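Local coordinates for protein minor fimbrium anchoring subunit Mfa2 (Porphyromonas gingivalis, PDB 5NFI) that fastens the minor fimbriae to the bacterial outer membrane through its interaction with Mfa1 and regulates fimbrial length, at residues Y31-A42 against I83-L94; L205-S214 against F225-L234. All coordinates share one frame; numbering follows the deposited sequence.

Interaction 1. Residues Y31-A42 against I83-L94; sequences YAFDKDGILRSA and IKIGETTKQQVL
Leu39 turns its side chain into the bend of 83-88. Its CB meets Thr88 O at 3.4 Å, and the two side chains then run side by side in the same direction. Leu39 CG is set anti to the backbone N (chi1 -177°), bringing it 4.3 Å from Ile85 CG1. At the tip, Leu39 CD2 lies 3.5 Å from Ile83 CG2 and 3.9 Å from Thr88 CB. The Leu39 backbone is gripped as well: its N donates to Thr88 O (2.7 Å), and its O receives Gly86 N (2.8 Å). Residues 31-42 are the turn end of the beta hairpin made by strands 28-33 and 39-45, with a type I turn at Asp34-Gly37, an Asx turn on Asp34 OD1 and a classic bulge where Arg40 and Ser41 face Ala32. Against it, residues 83-92 lie as irregular loop, bridged to the hairpin by the single pair Ile38-Thr89. Lys90 N adds a bond to Gly37 O (2.8 Å). The Phe33 ring has Gly37 C and Thr89 CA at its edge and Leu39 CA over one face. Ile38 CG2 sits over the centre of the Arg40 guanidinium, whose edge faces the carboxylate of Asp34. Beyond Leu39, at the Phe172 end, Tyr31 CE2 lies 4.0 Å from Leu94 CD2; Phe172 packs edge-to-face with Tyr31 and also touches Ile83, Thr88 and Leu94.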
loop_
_atom_site.group_PDB
_atom_site.type_symbol
_atom_site.label_atom_id
_atom_site.label_comp_id
_atom_site.label_asym_id
_atom_site.label_seq_id
_atom_site.Cartn_x
_atom_site.Cartn_y
_atom_site.Cartn_z
ATOM N N TYR A 31 3.794 15.672 7.641
ATOM C CA TYR A 31 3.517 15.959 9.044
ATOM C C TYR A 31 4.791 15.898 9.867
ATOM O O TYR A 31 5.708 15.128 9.554
ATOM C CB TYR A 31 2.480 14.971 9.608
ATOM C CG TYR A 31 1.218 14.937 8.795
ATOM C CD1 TYR A 31 0.251 15.912 8.956
ATOM C CD2 TYR A 31 1.006 13.947 7.840
ATOM C CE1 TYR A 31 -0.892 15.904 8.205
ATOM C CE2 TYR A 31 -0.139 13.936 7.072
ATOM C CZ TYR A 31 -1.085 14.923 7.266
ATOM O OH TYR A 31 -2.233 14.942 6.516
ATOM N N ALA A 32 4.843 16.698 10.926
ATOM C CA ALA A 32 5.983 16.674 11.838
ATOM C C ALA A 32 5.502 16.313 13.236
ATOM O O ALA A 32 4.575 16.926 13.765
ATOM C CB ALA A 32 6.707 18.010 11.841
ATOM N N PHE A 33 6.123 15.292 13.813
ATOM C CA PHE A 33 5.829 14.884 15.174
ATOM C C PHE A 33 7.084 15.104 15.993
ATOM O O PHE A 33 8.196 15.017 15.465
ATOM C CB PHE A 33 5.359 13.424 15.216
ATOM C CG PHE A 33 4.013 13.218 14.574
ATOM C CD1 PHE A 33 3.857 13.351 13.205
ATOM C CD2 PHE A 33 2.903 12.946 15.342
ATOM C CE1 PHE A 33 2.624 13.203 12.617
ATOM C CE2 PHE A 33 1.663 12.799 14.759
ATOM C CZ PHE A 33 1.526 12.927 13.396
ATOM N N ASP A 34 6.907 15.420 17.272
ATOM C CA ASP A 34 8.038 15.743 18.138
ATOM C C ASP A 34 8.473 14.581 19.029
ATOM O O ASP A 34 8.061 13.441 18.826
ATOM C CB ASP A 34 7.710 16.965 19.001
ATOM C CG ASP A 34 6.477 16.769 19.860
ATOM O OD1 ASP A 34 6.217 15.636 20.314
ATOM O OD2 ASP A 34 5.764 17.771 20.099
ATOM N N LYS A 35 9.302 14.897 20.019
ATOM C CA LYS A 35 9.832 13.916 20.956
ATOM C C LYS A 35 8.744 13.019 21.545
ATOM O O LYS A 35 9.014 11.872 21.884
ATOM C CB LYS A 35 10.598 14.620 22.090
ATOM C CG LYS A 35 9.739 14.995 23.297
ATOM C CD LYS A 35 10.559 15.554 24.459
ATOM C CE LYS A 35 9.869 15.289 25.801
ATOM N NZ LYS A 35 9.876 13.840 26.220
ATOM N N ASP A 36 7.518 13.533 21.644
ATOM C CA ASP A 36 6.417 12.817 22.300
ATOM C C ASP A 36 5.457 12.142 21.324
ATOM O O ASP A 36 4.510 11.478 21.739
ATOM C CB ASP A 36 5.630 13.770 23.198
ATOM C CG ASP A 36 6.492 14.388 24.280
ATOM O OD1 ASP A 36 7.308 13.652 24.886
ATOM O OD2 ASP A 36 6.359 15.607 24.524
ATOM N N GLY A 37 5.711 12.304 20.033
ATOM C CA GLY A 37 4.859 11.718 19.021
ATOM C C GLY A 37 3.613 12.548 18.787
ATOM O O GLY A 37 2.651 12.070 18.208
ATOM N N ILE A 38 3.635 13.794 19.243
ATOM C CA ILE A 38 2.516 14.709 19.060
ATOM C C ILE A 38 2.678 15.524 17.777
ATOM O O ILE A 38 3.787 15.927 17.436
ATOM C CB ILE A 38 2.396 15.649 20.269
ATOM C CG1 ILE A 38 1.835 14.882 21.471
ATOM C CG2 ILE A 38 1.548 16.883 19.948
ATOM C CD1 ILE A 38 2.204 15.503 22.792
ATOM N N LEU A 39 1.582 15.756 17.064
ATOM C CA LEU A 39 1.616 16.538 15.825
ATOM C C LEU A 39 1.982 17.995 16.082
ATOM O O LEU A 39 1.328 18.674 16.863
ATOM C CB LEU A 39 0.260 16.460 15.114
ATOM C CG LEU A 39 0.085 17.143 13.756
ATOM C CD1 LEU A 39 1.157 16.722 12.768
ATOM C CD2 LEU A 39 -1.284 16.816 13.209
ATOM N N ARG A 40 3.035 18.466 15.419
ATOM C CA ARG A 40 3.482 19.847 15.565
ATOM C C ARG A 40 3.348 20.649 14.275
ATOM O O ARG A 40 3.343 21.874 14.306
ATOM C CB ARG A 40 4.934 19.900 16.032
ATOM C CG ARG A 40 5.130 19.418 17.431
ATOM C CD ARG A 40 4.137 20.071 18.355
ATOM N NE ARG A 40 4.198 19.513 19.702
ATOM C CZ ARG A 40 3.352 19.837 20.671
ATOM N NH1 ARG A 40 2.395 20.730 20.438
ATOM N NH2 ARG A 40 3.469 19.278 21.869
ATOM N N SER A 41 3.242 19.973 13.142
ATOM C CA SER A 41 3.191 20.668 11.872
ATOM C C SER A 41 2.449 19.836 10.836
ATOM O O SER A 41 2.698 18.637 10.728
ATOM C CB SER A 41 4.603 20.968 11.399
ATOM O OG SER A 41 4.581 21.517 10.097
ATOM N N ALA A 42 1.546 20.455 10.075
ATOM C CA ALA A 42 0.777 19.735 9.054
ATOM C C ALA A 42 0.748 20.494 7.737
ATOM O O ALA A 42 0.186 21.581 7.656
ATOM C CB ALA A 42 -0.647 19.475 9.539
ATOM N N ILE A 83 -6.990 15.724 12.416
ATOM C CA ILE A 83 -5.621 16.227 12.323
ATOM C C ILE A 83 -5.506 17.495 13.161
ATOM O O ILE A 83 -5.858 18.578 12.694
ATOM C CB ILE A 83 -5.211 16.538 10.865
ATOM C CG1 ILE A 83 -5.398 15.316 9.963
ATOM C CG2 ILE A 83 -3.776 17.034 10.796
ATOM C CD1 ILE A 83 -5.074 15.592 8.488
ATOM N N LYS A 84 -5.039 17.373 14.399
ATOM C CA LYS A 84 -5.065 18.523 15.302
ATOM C C LYS A 84 -3.733 18.760 15.994
ATOM O O LYS A 84 -3.309 17.985 16.862
ATOM C CB LYS A 84 -6.182 18.365 16.337
ATOM C CG LYS A 84 -7.523 18.880 15.812
ATOM C CD LYS A 84 -8.736 18.486 16.646
ATOM C CE LYS A 84 -8.470 18.531 18.143
ATOM N NZ LYS A 84 -9.720 18.260 18.931
ATOM N N ILE A 85 -3.092 19.856 15.590
ATOM C CA ILE A 85 -1.774 20.248 16.079
ATOM C C ILE A 85 -1.765 20.434 17.582
ATOM O O ILE A 85 -2.659 21.062 18.142
ATOM C CB ILE A 85 -1.300 21.551 15.399
ATOM C CG1 ILE A 85 -1.090 21.300 13.903
ATOM C CG2 ILE A 85 -0.019 22.063 16.029
ATOM C CD1 ILE A 85 -0.463 22.455 13.176
ATOM N N GLY A 86 -0.753 19.863 18.223
ATOM C CA GLY A 86 -0.630 19.888 19.660
ATOM C C GLY A 86 -1.566 18.916 20.343
ATOM O O GLY A 86 -1.726 18.976 21.559
ATOM N N GLU A 87 -2.195 18.026 19.572
ATOM C CA GLU A 87 -3.115 17.024 20.130
ATOM C C GLU A 87 -2.958 15.664 19.458
ATOM O O GLU A 87 -2.646 14.680 20.115
ATOM C CB GLU A 87 -4.566 17.521 20.028
ATOM C CG GLU A 87 -4.817 18.717 20.964
ATOM C CD GLU A 87 -6.206 19.326 20.869
ATOM O OE1 GLU A 87 -7.201 18.600 21.110
ATOM O OE2 GLU A 87 -6.286 20.545 20.572
ATOM N N THR A 88 -3.172 15.622 18.149
ATOM C CA THR A 88 -3.058 14.395 17.363
ATOM C C THR A 88 -1.706 13.699 17.555
ATOM O O THR A 88 -0.679 14.361 17.570
ATOM C CB THR A 88 -3.266 14.707 15.873
ATOM O OG1 THR A 88 -4.564 15.280 15.683
ATOM C CG2 THR A 88 -3.152 13.460 15.045
ATOM N N THR A 89 -1.693 12.371 17.700
ATOM C CA THR A 89 -0.429 11.654 17.889
ATOM C C THR A 89 -0.079 10.692 16.751
ATOM O O THR A 89 -0.934 10.348 15.928
ATOM C CB THR A 89 -0.430 10.868 19.198
ATOM O OG1 THR A 89 -1.441 9.855 19.160
ATOM C CG2 THR A 89 -0.710 11.796 20.351
ATOM N N LYS A 90 1.187 10.263 16.728
ATOM C CA LYS A 90 1.775 9.477 15.631
ATOM C C LYS A 90 0.966 8.234 15.264
ATOM O O LYS A 90 0.911 7.850 14.109
ATOM C CB LYS A 90 3.221 9.056 15.988
ATOM C CG LYS A 90 3.286 8.132 17.209
ATOM C CD LYS A 90 4.661 7.670 17.690
ATOM C CE LYS A 90 5.809 8.607 17.383
ATOM N NZ LYS A 90 7.034 8.096 18.097
ATOM N N GLN A 91 0.319 7.618 16.246
ATOM C CA GLN A 91 -0.258 6.292 16.046
ATOM C C GLN A 91 -1.780 6.321 15.902
ATOM O O GLN A 91 -2.423 5.281 15.895
ATOM C CB GLN A 91 0.132 5.355 17.199
ATOM C CG GLN A 91 -0.598 5.612 18.519
ATOM C CD GLN A 91 -0.093 6.825 19.321
ATOM O OE1 GLN A 91 0.814 7.533 18.908
ATOM N NE2 GLN A 91 -0.686 7.046 20.489
ATOM N N GLN A 92 -2.362 7.509 15.787
ATOM C CA GLN A 92 -3.784 7.620 15.502
ATOM C C GLN A 92 -4.035 7.375 14.022
ATOM O O GLN A 92 -3.136 7.506 13.198
ATOM C CB GLN A 92 -4.313 8.990 15.914
ATOM C CG GLN A 92 -4.482 9.166 17.413
ATOM C CD GLN A 92 -4.857 10.592 17.804
ATOM O OE1 GLN A 92 -3.996 11.388 18.172
ATOM N NE2 GLN A 92 -6.138 10.918 17.717
ATOM N N VAL A 93 -5.261 7.013 13.676
ATOM C CA VAL A 93 -5.548 6.694 12.291
ATOM C C VAL A 93 -5.693 7.945 11.440
ATOM O O VAL A 93 -6.603 8.748 11.619
ATOM C CB VAL A 93 -6.818 5.840 12.154
ATOM C CG1 VAL A 93 -7.035 5.451 10.689
ATOM C CG2 VAL A 93 -6.712 4.593 13.038
ATOM N N LEU A 94 -4.790 8.096 10.492
ATOM C CA LEU A 94 -4.882 9.193 9.549
ATOM C C LEU A 94 -6.004 9.013 8.521
ATOM O O LEU A 94 -6.673 9.979 8.129
ATOM C CB LEU A 94 -3.543 9.351 8.829
ATOM C CG LEU A 94 -3.497 10.359 7.694
ATOM C CD1 LEU A 94 -3.985 11.731 8.180
ATOM C CD2 LEU A 94 -2.079 10.435 7.158
#

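Interaction 2. Residues L205-S214 against F225-L234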
loop_
_atom_site.group_PDB
_atom_site.type_symbol
_atom_site.label_atom_id
_atom_site.label_comp_id
_atom_site.label_asym_id
_atom_site.label_seq_id
_atom_site.Cartn_x
_atom_site.Cartn_y
_atom_site.Cartn_z
ATOM N N LEU A 205 0.610 -4.763 1.105
ATOM C CA LEU A 205 0.623 -6.200 1.283
ATOM C C LEU A 205 1.671 -6.599 2.292
ATOM O O LEU A 205 2.849 -6.672 1.980
ATOM C CB LEU A 205 0.893 -6.904 -0.041
ATOM C CG LEU A 205 -0.105 -6.540 -1.127
ATOM C CD1 LEU A 205 0.329 -7.143 -2.434
ATOM C CD2 LEU A 205 -1.481 -7.007 -0.730
ATOM N N GLU A 206 1.248 -6.878 3.508
ATOM C CA GLU A 206 2.203 -7.350 4.475
ATOM C C GLU A 206 1.539 -8.327 5.412
ATOM O O GLU A 206 0.329 -8.376 5.525
ATOM C CB GLU A 206 2.810 -6.186 5.256
ATOM C CG GLU A 206 1.894 -5.608 6.316
ATOM C CD GLU A 206 2.450 -4.344 6.934
ATOM O OE1 GLU A 206 2.158 -4.082 8.122
ATOM O OE2 GLU A 206 3.171 -3.607 6.234
ATOM N N SER A 207 2.366 -9.112 6.077
ATOM C CA SER A 207 1.902 -10.090 7.027
ATOM C C SER A 207 1.350 -9.389 8.241
ATOM O O SER A 207 1.689 -8.241 8.491
ATOM C CB SER A 207 3.053 -11.004 7.404
ATOM O OG SER A 207 4.269 -10.280 7.337
ATOM N N GLY A 208 0.492 -10.070 8.989
ATOM C CA GLY A 208 0.034 -9.559 10.267
ATOM C C GLY A 208 -1.470 -9.448 10.361
ATOM O O GLY A 208 -2.010 -9.119 11.420
ATOM N N HIS A 209 -2.140 -9.729 9.250
ATOM C CA HIS A 209 -3.586 -9.574 9.136
ATOM C C HIS A 209 -4.027 -10.267 7.859
ATOM O O HIS A 209 -3.195 -10.762 7.094
ATOM C CB HIS A 209 -3.980 -8.100 9.109
ATOM C CG HIS A 209 -3.137 -7.284 8.179
ATOM N ND1 HIS A 209 -2.092 -6.500 8.618
ATOM C CD2 HIS A 209 -3.151 -7.174 6.830
ATOM C CE1 HIS A 209 -1.511 -5.928 7.578
ATOM N NE2 HIS A 209 -2.133 -6.323 6.481
ATOM N N GLU A 210 -5.329 -10.283 7.615
ATOM C CA GLU A 210 -5.875 -11.081 6.533
ATOM C C GLU A 210 -5.437 -10.559 5.179
ATOM O O GLU A 210 -5.467 -9.358 4.934
ATOM C CB GLU A 210 -7.398 -11.112 6.616
ATOM C CG GLU A 210 -8.063 -11.949 5.550
ATOM C CD GLU A 210 -9.542 -12.108 5.807
ATOM O OE1 GLU A 210 -10.333 -12.121 4.831
ATOM O OE2 GLU A 210 -9.910 -12.199 7.000
ATOM N N ASN A 211 -5.007 -11.465 4.312
ATOM C CA ASN A 211 -4.713 -11.121 2.934
ATOM C C ASN A 211 -5.168 -12.270 2.062
ATOM O O ASN A 211 -4.353 -12.982 1.492
ATOM C CB ASN A 211 -3.217 -10.846 2.725
ATOM C CG ASN A 211 -2.723 -9.627 3.502
ATOM O OD1 ASN A 211 -2.880 -8.489 3.061
ATOM N ND2 ASN A 211 -2.115 -9.870 4.661
ATOM N N THR A 212 -6.482 -12.436 1.975
ATOM C CA THR A 212 -7.101 -13.609 1.394
ATOM C C THR A 212 -7.415 -13.484 -0.087
ATOM O O THR A 212 -8.246 -12.679 -0.492
ATOM C CB THR A 212 -8.396 -13.937 2.136
ATOM O OG1 THR A 212 -8.083 -14.222 3.504
ATOM C CG2 THR A 212 -9.075 -15.143 1.509
ATOM N N LEU A 213 -6.738 -14.295 -0.892
ATOM C CA LEU A 213 -7.084 -14.470 -2.297
ATOM C C LEU A 213 -8.046 -15.643 -2.363
ATOM O O LEU A 213 -7.830 -16.650 -1.683
ATOM C CB LEU A 213 -5.844 -14.726 -3.146
ATOM C CG LEU A 213 -6.108 -14.904 -4.640
ATOM C CD1 LEU A 213 -6.607 -13.600 -5.229
ATOM C CD2 LEU A 213 -4.854 -15.398 -5.364
ATOM N N SER A 214 -9.120 -15.520 -3.141
ATOM C CA SER A 214 -10.112 -16.589 -3.165
ATOM C C SER A 214 -10.832 -16.715 -4.497
ATOM O O SER A 214 -10.956 -15.733 -5.238
ATOM C CB SER A 214 -11.142 -16.370 -2.092
ATOM O OG SER A 214 -12.206 -15.631 -2.646
ATOM N N PHE A 225 -11.758 -22.169 -3.720
ATOM C CA PHE A 225 -10.367 -21.914 -3.331
ATOM C C PHE A 225 -10.189 -20.707 -2.402
ATOM O O PHE A 225 -10.858 -19.682 -2.545
ATOM C CB PHE A 225 -9.517 -21.741 -4.584
ATOM C CG PHE A 225 -8.083 -21.403 -4.306
ATOM C CD1 PHE A 225 -7.186 -22.385 -3.933
ATOM C CD2 PHE A 225 -7.621 -20.096 -4.432
ATOM C CE1 PHE A 225 -5.859 -22.086 -3.686
ATOM C CE2 PHE A 225 -6.285 -19.792 -4.183
ATOM C CZ PHE A 225 -5.405 -20.794 -3.814
ATOM N N ARG A 226 -9.271 -20.841 -1.449
ATOM C CA ARG A 226 -8.932 -19.763 -0.524
ATOM C C ARG A 226 -7.500 -19.915 -0.006
ATOM O O ARG A 226 -7.126 -20.977 0.483
ATOM C CB ARG A 226 -9.921 -19.735 0.644
ATOM C CG ARG A 226 -9.340 -19.186 1.941
ATOM C CD ARG A 226 -10.380 -19.117 3.048
ATOM N NE ARG A 226 -11.300 -17.996 2.849
ATOM C CZ ARG A 226 -11.228 -16.833 3.497
ATOM N NH1 ARG A 226 -10.273 -16.629 4.403
ATOM N NH2 ARG A 226 -12.113 -15.871 3.243
ATOM N N THR A 227 -6.693 -18.864 -0.123
ATOM C CA THR A 227 -5.348 -18.869 0.480
ATOM C C THR A 227 -4.891 -17.480 0.940
ATOM O O THR A 227 -5.324 -16.453 0.398
ATOM C CB THR A 227 -4.279 -19.413 -0.490
ATOM O OG1 THR A 227 -3.024 -19.494 0.189
ATOM C CG2 THR A 227 -4.110 -18.503 -1.689
ATOM N N ASP A 228 -4.012 -17.432 1.932
ATOM C CA ASP A 228 -3.421 -16.148 2.268
ATOM C C ASP A 228 -2.303 -15.805 1.300
ATOM O O ASP A 228 -1.243 -16.438 1.315
ATOM C CB ASP A 228 -2.882 -16.121 3.690
ATOM C CG ASP A 228 -2.488 -14.729 4.114
ATOM O OD1 ASP A 228 -3.357 -14.006 4.654
ATOM O OD2 ASP A 228 -1.324 -14.340 3.869
ATOM N N LEU A 229 -2.552 -14.793 0.476
ATOM C CA LEU A 229 -1.613 -14.319 -0.533
ATOM C C LEU A 229 -0.221 -14.009 0.006
ATOM O O LEU A 229 0.787 -14.416 -0.578
ATOM C CB LEU A 229 -2.175 -13.075 -1.204
ATOM C CG LEU A 229 -1.451 -12.637 -2.473
ATOM C CD1 LEU A 229 -1.111 -13.863 -3.317
ATOM C CD2 LEU A 229 -2.319 -11.661 -3.262
ATOM N N VAL A 230 -0.160 -13.294 1.119
ATOM C CA VAL A 230 1.127 -12.936 1.672
ATOM C C VAL A 230 1.848 -14.189 2.167
ATOM O O VAL A 230 3.041 -14.381 1.884
ATOM C CB VAL A 230 0.987 -11.896 2.803
ATOM C CG1 VAL A 230 2.300 -11.732 3.557
ATOM C CG2 VAL A 230 0.540 -10.568 2.226
ATOM N N GLY A 231 1.128 -15.042 2.889
ATOM C CA GLY A 231 1.685 -16.301 3.354
ATOM C C GLY A 231 2.254 -17.138 2.219
ATOM O O GLY A 231 3.415 -17.551 2.259
ATOM N N ALA A 232 1.424 -17.380 1.207
ATOM C CA ALA A 232 1.845 -18.055 -0.013
ATOM C C ALA A 232 3.143 -17.455 -0.518
ATOM O O ALA A 232 4.105 -18.176 -0.780
ATOM C CB ALA A 232 0.771 -17.956 -1.077
ATOM N N ILE A 233 3.171 -16.132 -0.635
ATOM C CA ILE A 233 4.358 -15.448 -1.118
ATOM C C ILE A 233 5.574 -15.765 -0.270
ATOM O O ILE A 233 6.578 -16.242 -0.777
ATOM C CB ILE A 233 4.158 -13.939 -1.143
ATOM C CG1 ILE A 233 3.262 -13.565 -2.321
ATOM C CG2 ILE A 233 5.504 -13.220 -1.225
ATOM C CD1 ILE A 233 3.128 -12.092 -2.520
ATOM N N LEU A 234 5.463 -15.536 1.031
ATOM C CA LEU A 234 6.606 -15.666 1.915
ATOM C C LEU A 234 7.000 -17.109 2.191
ATOM O O LEU A 234 7.730 -17.380 3.149
ATOM C CB LEU A 234 6.330 -14.939 3.225
ATOM C CG LEU A 234 6.307 -13.421 3.027
ATOM C CD1 LEU A 234 6.268 -12.685 4.362
ATOM C CD2 LEU A 234 7.493 -12.944 2.172
HETATM O O HOH W 1 -1.432 -12.188 5.643
#
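Thr212 lays its CG2 over the guanidinium of Arg226, 3.3 Å above the plane and over its centre. The arginine reaches this place through an extended chain that bends at chi3 (-75°); Glu210 OE1 lies near the plane at its edge, too far for a salt bridge. Thr212 and Arg226 share one face of an antiparallel beta hairpin, strands 211-217 and 222-228, in which Leu213 and Thr227 form the hydrogen-bonded pair: Leu213 N to Thr227 O and Thr227 N to Leu213 O, both 2.9 Å. Leu213 points to the other face and approaches Leu229, whose side chain packs on Leu163 and Ile252. Strand 222-228 passes directly into the short helix 229-233, whose axis stands about at right angles to strand 211-214, and Asn211 fastens the junction. Its O takes Leu229 N (2.7 Å), while its N donates to Asp228 OD1 (3.0 Å) from the syn side, 32° out of the carboxylate plane. The Asn211 amide is itself held: ND2 bonds Glu206 O and a water, and OD1 is bonded by Ser165. Val230 presses CG2 onto this amide, 3.6 Å from Asn211 CG, and sends CG1, anti to the backbone N (chi1 169°), to Ser207 N in the loop that leads into strand 211-217. Asp228 is the helix N-cap: its OD2 accepts Gly231 N at 2.7 Å on the anti lone pair.

The two contacts lie in different parts of the elongated chain, their centres about 32 Å apart and their nearest atoms about 13 Å apart, and share no elements. Both are partly buried: Phe33, Leu39, Leu213 and Leu229 are buried, while Arg40, Lys90 and Arg226 are exposed. Interaction 1 attaches an irregular loop to the turn end of a hairpin, so its backbone bonds are scattered round one isolated bridge, and aliphatic and aromatic side chains pack beside them. Interaction 2 joins the two strands of one hairpin and the helix and loop at its open end; regular antiparallel pairing gives way to polar chemistry where strand meets helix, around an asparagine, a capping aspartate and a water.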